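PDB 4AIP: Fe-regulated protein B, which transports iron across the meningococcal outer membrane as a TonB-dependent beta-barrel receptor, probably acting in siderophore uptake. Local coordinates for residues B[280-285]-B[296-301]; B[676-681]-B[722-727]. All blocks are in the same frame, centred on the assembly; numbering follows the deposited sequence.

How the contacts relate
Contacts 1 and 2 tie loops of one TonB-dependent barrel together by polar and aromatic side chains. Contact 1 closes the base of the loop that joins strands 278-279 and 302-318; contact 2 joins two later loops, one before strand 681-694 and one before strand 733-741. Their centres lie about 19 Å apart, on the same side of the chain's centre. A salt bridge, E284 OE2 to R722 NH2 at 3.0 Å, couples them, and H133 of the plug domain also bonds to that carboxylate. Beside it L727 CG packs on E284 O at 3.4 Å. Both contacts lie away from the detergent pocket and from R276, which binds L-glutamate in another structure of this protein.

Contact 1: residues B[280-285]-B[296-301]; sequences TVREEF and IDRQAP
V281 and Q299 join the two backbones through one bond, V281 N to Q299 O at 2.9 Å, where the chain of 280-285 passes the short, weakly bonded helix about 296-299, and from there R282 to F285 forms a type I beta turn. Q299 supplies the main side-chain link. Its chain is folded at chi2 (-70°), which brings the amide between the guanidinium and the backbone oxygen of R282. OE1 accepts from R282 NH1 at 2.7 Å; NE2 makes a weak bond to R282 O at 3.3 Å and a further one to the backbone oxygen of T286. The guanidinium of R282 thus meets Q299 OE1 at its edge, with the amide plane turned 52° away. The same NH1 reaches R298 O at 3.0 Å, within the guanidinium plane but from above the plane of that carbonyl, off its lone pairs. R282 O has a second donor in T280 OG1, at 3.1 Å. Apolar cover is slight: V281 CG2 rests on A300 CB at 4.0 Å. R298 NH1 lies over the rim of one face of the R282 guanidinium, the planes 38° apart; NH2 to NH2 at 3.3 Å is a close approach of two donors, not a bond. R282 NH1 therefore ties the backbone carbonyl of R298 to the Q299 amide, and these oxygens, with R293 O on R298 NH1, may offset the closeness of the two arginines.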
ATOM      1  N   THR B 280      -1.646  21.112  -2.705  1.00 15.75           N
ATOM      2  CA  THR B 280      -2.290  22.326  -2.289  1.00 19.13           C
ATOM      3  C   THR B 280      -3.603  22.438  -3.038  1.00 20.98           C
ATOM      4  O   THR B 280      -3.789  21.823  -4.091  1.00 18.41           O
ATOM      5  CB  THR B 280      -1.366  23.552  -2.568  1.00 20.05           C
ATOM      6  OG1 THR B 280      -1.133  23.679  -3.975  1.00 20.44           O
ATOM      7  CG2 THR B 280      -0.054  23.345  -1.982  1.00 21.22           C
ATOM      8  N   VAL B 281      -4.543  23.166  -2.455  1.00 28.03           N
ATOM      9  CA  VAL B 281      -5.798  23.465  -3.132  1.00 33.70           C
ATOM     10  C   VAL B 281      -5.198  24.240  -4.272  1.00 36.06           C
ATOM     11  O   VAL B 281      -4.310  25.036  -4.023  1.00 39.34           O
ATOM     12  CB  VAL B 281      -6.647  24.441  -2.271  1.00 34.45           C
ATOM     13  CG1 VAL B 281      -7.930  24.906  -3.046  1.00 36.09           C
ATOM     14  CG2 VAL B 281      -6.965  23.859  -0.869  1.00 35.49           C
ATOM     15  N   ARG B 282      -5.550  24.043  -5.515  1.00 36.49           N
ATOM     16  CA  ARG B 282      -4.812  24.888  -6.512  1.00 37.32           C
ATOM     17  C   ARG B 282      -3.389  24.473  -6.767  1.00 37.02           C
ATOM     18  O   ARG B 282      -2.459  25.161  -6.343  1.00 37.60           O
ATOM     19  CB  ARG B 282      -4.680  26.355  -6.070  1.00 36.50           C
ATOM     20  CG  ARG B 282      -5.914  27.181  -6.081  1.00 37.20           C
ATOM     21  CD  ARG B 282      -5.569  28.606  -5.720  1.00 35.69           C
ATOM     22  NE  ARG B 282      -6.657  29.248  -4.997  1.00 34.10           N
ATOM     23  CZ  ARG B 282      -6.873  29.141  -3.682  1.00 33.77           C
ATOM     24  NH1 ARG B 282      -6.053  28.422  -2.911  1.00 31.56           N
ATOM     25  NH2 ARG B 282      -7.917  29.755  -3.137  1.00 31.88           N
ATOM     26  N   GLU B 283      -3.193  23.412  -7.527  1.00 36.16           N
ATOM     27  CA  GLU B 283      -1.848  22.885  -7.744  1.00 34.37           C
ATOM     28  C   GLU B 283      -0.924  23.728  -8.626  1.00 35.96           C
ATOM     29  O   GLU B 283       0.292  23.440  -8.735  1.00 36.87           O
ATOM     30  CB  GLU B 283      -1.960  21.488  -8.290  1.00 30.04           C
ATOM     31  CG  GLU B 283      -2.948  20.682  -7.489  1.00 25.34           C
ATOM     32  CD  GLU B 283      -2.937  19.232  -7.845  1.00 21.72           C
ATOM     33  OE1 GLU B 283      -2.316  18.831  -8.885  1.00 21.21           O
ATOM     34  OE2 GLU B 283      -3.572  18.488  -7.079  1.00 22.05           O
ATOM     35  N   GLU B 284      -1.478  24.768  -9.246  1.00 36.76           N
ATOM     36  CA  GLU B 284      -0.669  25.618 -10.125  1.00 37.54           C
ATOM     37  C   GLU B 284       0.211  26.589  -9.339  1.00 37.38           C
ATOM     38  O   GLU B 284       1.118  27.173  -9.879  1.00 38.22           O
ATOM     39  CB  GLU B 284      -1.520  26.328 -11.188  1.00 36.58           C
ATOM     40  CG  GLU B 284      -2.375  27.468 -10.640  1.00 36.12           C
ATOM     41  CD  GLU B 284      -3.158  28.234 -11.734  1.00 36.74           C
ATOM     42  OE1 GLU B 284      -2.686  28.401 -12.897  1.00 37.90           O
ATOM     43  OE2 GLU B 284      -4.268  28.685 -11.415  1.00 34.12           O
ATOM     44  N   PHE B 285      -0.077  26.745  -8.060  1.00 37.30           N
ATOM     45  CA  PHE B 285       0.710  27.573  -7.173  1.00 37.05           C
ATOM     46  C   PHE B 285       1.292  26.727  -6.033  1.00 37.79           C
ATOM     47  O   PHE B 285       0.711  25.698  -5.686  1.00 36.90           O
ATOM     48  CB  PHE B 285      -0.194  28.634  -6.548  1.00 36.08           C
ATOM     49  CG  PHE B 285      -0.963  29.504  -7.535  1.00 34.64           C
ATOM     50  CD1 PHE B 285      -0.310  30.215  -8.552  1.00 34.72           C
ATOM     51  CD2 PHE B 285      -2.338  29.675  -7.383  1.00 32.41           C
ATOM     52  CE1 PHE B 285      -1.028  31.011  -9.439  1.00 32.68           C
ATOM     53  CE2 PHE B 285      -3.057  30.468  -8.260  1.00 30.79           C
ATOM     54  CZ  PHE B 285      -2.398  31.132  -9.291  1.00 29.78           C
ATOM     55  N   ILE B 296      -0.390  29.724   3.280  1.00 41.42           N
ATOM     56  CA  ILE B 296      -0.631  28.373   3.788  1.00 38.17           C
ATOM     57  C   ILE B 296      -2.084  28.067   4.075  1.00 40.42           C
ATOM     58  O   ILE B 296      -2.518  26.966   3.805  1.00 41.59           O
ATOM     59  CB  ILE B 296       0.309  28.061   4.989  1.00 33.82           C
ATOM     60  CG1 ILE B 296       0.268  26.584   5.370  1.00 27.68           C
ATOM     61  CG2 ILE B 296       0.035  28.963   6.210  1.00 27.77           C
ATOM     62  CD1 ILE B 296       1.090  25.648   4.467  1.00 22.48           C
ATOM     63  N   ASP B 297      -2.828  29.068   4.557  1.00 41.15           N
ATOM     64  CA  ASP B 297      -4.255  28.919   4.940  1.00 40.21           C
ATOM     65  C   ASP B 297      -5.169  28.846   3.722  1.00 41.84           C
ATOM     66  O   ASP B 297      -5.998  27.949   3.638  1.00 43.89           O
ATOM     67  CB  ASP B 297      -4.710  30.039   5.899  1.00 34.76           C
ATOM     68  CG  ASP B 297      -3.707  30.266   7.051  1.00 29.57           C
ATOM     69  OD1 ASP B 297      -2.748  31.083   6.829  1.00 26.53           O
ATOM     70  OD2 ASP B 297      -3.840  29.605   8.146  1.00 24.13           O
ATOM     71  N   ARG B 298      -5.006  29.776   2.785  1.00 42.22           N
ATOM     72  CA  ARG B 298      -5.794  29.764   1.545  1.00 40.60           C
ATOM     73  C   ARG B 298      -5.512  28.548   0.686  1.00 37.13           C
ATOM     74  O   ARG B 298      -6.426  28.010   0.067  1.00 37.33           O
ATOM     75  CB  ARG B 298      -5.533  31.016   0.717  1.00 42.03           C
ATOM     76  CG  ARG B 298      -6.110  32.295   1.311  1.00 44.89           C
ATOM     77  CD  ARG B 298      -6.197  33.401   0.224  1.00 48.78           C
ATOM     78  NE  ARG B 298      -7.414  33.295  -0.607  1.00 50.46           N
ATOM     79  CZ  ARG B 298      -7.442  33.014  -1.910  1.00 53.75           C
ATOM     80  NH1 ARG B 298      -6.321  32.822  -2.601  1.00 55.23           N
ATOM     81  NH2 ARG B 298      -8.613  32.951  -2.537  1.00 55.57           N
ATOM     82  N   GLN B 299      -4.235  28.143   0.676  1.00 31.82           N
ATOM     83  CA  GLN B 299      -3.716  27.000  -0.092  1.00 25.89           C
ATOM     84  C   GLN B 299      -3.866  25.643   0.590  1.00 22.85           C
ATOM     85  O   GLN B 299      -3.693  24.602  -0.075  1.00 19.98           O
ATOM     86  CB  GLN B 299      -2.248  27.244  -0.474  1.00 25.80           C
ATOM     87  CG  GLN B 299      -2.072  28.136  -1.692  1.00 25.83           C
ATOM     88  CD  GLN B 299      -2.510  27.441  -2.974  1.00 26.43           C
ATOM     89  OE1 GLN B 299      -3.690  27.236  -3.219  1.00 21.71           O
ATOM     90  NE2 GLN B 299      -1.552  27.076  -3.790  1.00 20.37           N
ATOM     91  N   ALA B 300      -4.159  25.670   1.901  1.00 21.05           N
ATOM     92  CA  ALA B 300      -4.557  24.508   2.704  1.00 18.29           C
ATOM     93  C   ALA B 300      -4.166  23.150   2.149  1.00 16.31           C
ATOM     94  O   ALA B 300      -5.004  22.404   1.700  1.00 16.44           O
ATOM     95  CB  ALA B 300      -6.089  24.557   3.016  1.00 15.55           C
ATOM     96  N   PRO B 301      -2.870  22.798   2.221  1.00 15.91           N
ATOM     97  CA  PRO B 301      -2.436  21.506   1.688  1.00 16.62           C
ATOM     98  C   PRO B 301      -3.093  20.374   2.422  1.00 17.46           C
ATOM     99  O   PRO B 301      -3.300  20.485   3.624  1.00 20.20           O
ATOM    100  CB  PRO B 301      -0.962  21.496   1.989  1.00 14.42           C
ATOM    101  CG  PRO B 301      -0.610  22.882   1.897  1.00 14.21           C
ATOM    102  CD  PRO B 301      -1.699  23.580   2.645  1.00 14.35           C
TER

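Contact 2: residues B[676-681]-B[722-727]; sequences NLENVV and RWTNTL
W723 sets its indole against V680 and E678, bridging two surface loops of the TonB-dependent beta-barrel: one leads into strand 681-694, the other comes shortly before the final strand 733-741. The tight part is the meeting with V680. Its CA lies over one face of the indole six-membered ring, 3.9 Å from the centroid and 13° off the normal, a CH-pi contact, and V680 CG1 touches W723 CB at 4.0 Å. The tryptophan gets there by turning CG between its own backbone N and carbonyl carbon (chi1 83°), which directs the bicycle across the gap rather than along its own loop. Just before V680, N679 is the centre of an inverse gamma turn, and N679 O lies 3.4 Å from W723 CH2. The V681 side chain touches only at long range, CB to W723 CZ3 at 4.5 Å. Toward solvent the packing thins: the CB of N679 is directed away from the tryptophan loop, and T724 offers a methyl, CG2, 4.2 Å from E678 OE2. The polar edge of the indole is held by E678, whose chain runs extended beyond CG and whose other oxygen, OE1, is bonded to Q670 NE2. This second-shell partner probably steadies the carboxylate. Carboxylate and ring stand perpendicular, and W723 NE1 approaches E678 OE2 from above the carboxylate plane, at 3.2 Å, with the oxygen almost in the plane of the indole and an N-H...O angle of 164°.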
ATOM      1  N   ASN B 676      -7.490  45.421 -13.624  1.00 50.15           N
ATOM      2  CA  ASN B 676      -6.369  46.332 -13.917  1.00 49.13           C
ATOM      3  C   ASN B 676      -5.740  45.664 -15.103  1.00 48.79           C
ATOM      4  O   ASN B 676      -5.649  44.443 -15.115  1.00 49.19           O
ATOM      5  CB  ASN B 676      -5.293  46.259 -12.825  1.00 49.15           C
ATOM      6  CG  ASN B 676      -5.331  47.401 -11.842  1.00 48.46           C
ATOM      7  OD1 ASN B 676      -6.331  48.101 -11.693  1.00 46.78           O
ATOM      8  ND2 ASN B 676      -4.211  47.586 -11.140  1.00 48.07           N
ATOM      9  N   LEU B 677      -5.257  46.425 -16.074  1.00 48.41           N
ATOM     10  CA  LEU B 677      -4.577  45.821 -17.215  1.00 48.68           C
ATOM     11  C   LEU B 677      -3.280  45.103 -16.770  1.00 47.84           C
ATOM     12  O   LEU B 677      -2.591  45.562 -15.852  1.00 48.27           O
ATOM     13  CB  LEU B 677      -4.318  46.900 -18.296  1.00 50.39           C
ATOM     14  CG  LEU B 677      -3.931  46.530 -19.754  1.00 52.71           C
ATOM     15  CD1 LEU B 677      -4.927  47.118 -20.795  1.00 52.76           C
ATOM     16  CD2 LEU B 677      -2.427  46.892 -20.093  1.00 54.49           C
ATOM     17  N   GLU B 678      -2.957  43.967 -17.381  1.00 46.20           N
ATOM     18  CA  GLU B 678      -1.661  43.318 -17.089  1.00 45.20           C
ATOM     19  C   GLU B 678      -0.702  43.422 -18.268  1.00 43.88           C
ATOM     20  O   GLU B 678      -1.024  43.057 -19.410  1.00 43.57           O
ATOM     21  CB  GLU B 678      -1.807  41.844 -16.640  1.00 44.78           C
ATOM     22  CG  GLU B 678      -2.186  41.644 -15.154  1.00 44.79           C
ATOM     23  CD  GLU B 678      -2.250  40.161 -14.718  1.00 45.41           C
ATOM     24  OE1 GLU B 678      -2.728  39.301 -15.485  1.00 44.46           O
ATOM     25  OE2 GLU B 678      -1.824  39.849 -13.580  1.00 50.54           O
ATOM     26  N   ASN B 679       0.485  43.925 -17.984  1.00 43.19           N
ATOM     27  CA  ASN B 679       1.512  44.008 -19.005  1.00 42.41           C
ATOM     28  C   ASN B 679       2.290  42.691 -19.038  1.00 39.96           C
ATOM     29  O   ASN B 679       3.418  42.603 -18.514  1.00 40.46           O
ATOM     30  CB  ASN B 679       2.456  45.188 -18.747  1.00 43.93           C
ATOM     31  CG  ASN B 679       3.408  45.434 -19.923  1.00 49.51           C
ATOM     32  OD1 ASN B 679       2.976  45.556 -21.078  1.00 51.28           O
ATOM     33  ND2 ASN B 679       4.718  45.489 -19.631  1.00 55.79           N
ATOM     34  N   VAL B 680       1.678  41.671 -19.631  1.00 35.10           N
ATOM     35  CA  VAL B 680       2.241  40.341 -19.596  1.00 30.72           C
ATOM     36  C   VAL B 680       3.579  40.414 -20.281  1.00 29.53           C
ATOM     37  O   VAL B 680       3.655  40.805 -21.434  1.00 29.91           O
ATOM     38  CB  VAL B 680       1.375  39.335 -20.316  1.00 29.55           C
ATOM     39  CG1 VAL B 680       1.990  37.977 -20.238  1.00 28.91           C
ATOM     40  CG2 VAL B 680      -0.016  39.339 -19.771  1.00 26.76           C
ATOM     41  N   VAL B 681       4.622  40.089 -19.517  1.00 28.47           N
ATOM     42  CA  VAL B 681       5.990  39.895 -19.986  1.00 26.41           C
ATOM     43  C   VAL B 681       6.452  38.574 -19.331  1.00 26.90           C
ATOM     44  O   VAL B 681       6.064  38.271 -18.198  1.00 24.55           O
ATOM     45  CB  VAL B 681       6.946  41.058 -19.529  1.00 25.61           C
ATOM     46  CG1 VAL B 681       8.346  40.845 -20.029  1.00 21.79           C
ATOM     47  CG2 VAL B 681       6.440  42.421 -19.988  1.00 27.48           C
ATOM     48  N   ARG B 722       0.452  30.653 -15.831  1.00 24.09           N
ATOM     49  CA  ARG B 722       0.316  32.085 -15.662  1.00 25.07           C
ATOM     50  C   ARG B 722       1.684  32.713 -15.514  1.00 25.27           C
ATOM     51  O   ARG B 722       2.664  32.039 -15.201  1.00 25.58           O
ATOM     52  CB  ARG B 722      -0.544  32.415 -14.474  1.00 25.56           C
ATOM     53  CG  ARG B 722      -1.762  31.544 -14.323  1.00 27.96           C
ATOM     54  CD  ARG B 722      -2.534  32.121 -13.174  1.00 33.37           C
ATOM     55  NE  ARG B 722      -3.695  31.332 -12.807  1.00 35.50           N
ATOM     56  CZ  ARG B 722      -4.921  31.553 -13.258  1.00 36.32           C
ATOM     57  NH1 ARG B 722      -5.159  32.517 -14.122  1.00 38.90           N
ATOM     58  NH2 ARG B 722      -5.914  30.796 -12.847  1.00 40.88           N
ATOM     59  N   TRP B 723       1.720  34.020 -15.699  1.00 26.60           N
ATOM     60  CA  TRP B 723       2.944  34.785 -15.901  1.00 26.63           C
ATOM     61  C   TRP B 723       3.496  35.419 -14.631  1.00 26.69           C
ATOM     62  O   TRP B 723       4.637  35.930 -14.627  1.00 27.79           O
ATOM     63  CB  TRP B 723       2.621  35.883 -16.897  1.00 26.24           C
ATOM     64  CG  TRP B 723       1.989  37.074 -16.259  1.00 26.49           C
ATOM     65  CD1 TRP B 723       0.695  37.187 -15.731  1.00 23.65           C
ATOM     66  CD2 TRP B 723       2.614  38.336 -16.076  1.00 26.74           C
ATOM     67  NE1 TRP B 723       0.492  38.464 -15.270  1.00 26.37           N
ATOM     68  CE2 TRP B 723       1.649  39.195 -15.455  1.00 28.69           C
ATOM     69  CE3 TRP B 723       3.880  38.850 -16.425  1.00 21.77           C
ATOM     70  CZ2 TRP B 723       1.945  40.533 -15.124  1.00 28.49           C
ATOM     71  CZ3 TRP B 723       4.173  40.157 -16.121  1.00 27.45           C
ATOM     72  CH2 TRP B 723       3.205  41.006 -15.466  1.00 27.39           C
ATOM     73  N   THR B 724       2.682  35.403 -13.574  1.00 27.51           N
ATOM     74  CA  THR B 724       3.055  35.904 -12.251  1.00 29.71           C
ATOM     75  C   THR B 724       4.028  34.833 -11.751  1.00 30.92           C
ATOM     76  O   THR B 724       4.265  33.882 -12.472  1.00 34.54           O
ATOM     77  CB  THR B 724       1.798  36.065 -11.391  1.00 31.31           C
ATOM     78  OG1 THR B 724       0.937  34.923 -11.602  1.00 31.86           O
ATOM     79  CG2 THR B 724       1.050  37.364 -11.795  1.00 27.02           C
ATOM     80  N   ASN B 725       4.695  34.917 -10.620  1.00 30.58           N
ATOM     81  CA  ASN B 725       5.802  33.916 -10.583  1.00 29.53           C
ATOM     82  C   ASN B 725       5.482  32.561  -9.933  1.00 28.80           C
ATOM     83  O   ASN B 725       5.877  32.299  -8.811  1.00 29.14           O
ATOM     84  CB  ASN B 725       7.148  34.502 -10.151  1.00 29.44           C
ATOM     85  CG  ASN B 725       7.821  35.352 -11.258  1.00 30.10           C
ATOM     86  OD1 ASN B 725       8.262  36.459 -10.990  1.00 22.38           O
ATOM     87  ND2 ASN B 725       7.908  34.824 -12.488  1.00 32.68           N
ATOM     88  N   THR B 726       4.797  31.698 -10.693  1.00 26.54           N
ATOM     89  CA  THR B 726       4.108  30.550 -10.139  1.00 23.62           C
ATOM     90  C   THR B 726       4.988  29.361  -9.754  1.00 23.84           C
ATOM     91  O   THR B 726       5.165  29.115  -8.580  1.00 23.28           O
ATOM     92  CB  THR B 726       3.002  30.038 -11.055  1.00 21.99           C
ATOM     93  OG1 THR B 726       3.584  29.382 -12.190  1.00 18.91           O
ATOM     94  CG2 THR B 726       2.116  31.149 -11.453  1.00 21.34           C
ATOM     95  N   LEU B 727       5.472  28.590 -10.731  1.00 22.83           N
ATOM     96  CA  LEU B 727       6.254  27.403 -10.420  1.00 21.65           C
ATOM     97  C   LEU B 727       7.452  27.267 -11.332  1.00 20.44           C
ATOM     98  O   LEU B 727       7.303  27.073 -12.526  1.00 20.81           O
ATOM     99  CB  LEU B 727       5.396  26.111 -10.474  1.00 21.53           C
ATOM    100  CG  LEU B 727       4.270  25.929  -9.464  1.00 21.23           C
ATOM    101  CD1 LEU B 727       3.486  24.703  -9.814  1.00 23.26           C
ATOM    102  CD2 LEU B 727       4.814  25.804  -8.096  1.00 21.00           C
TER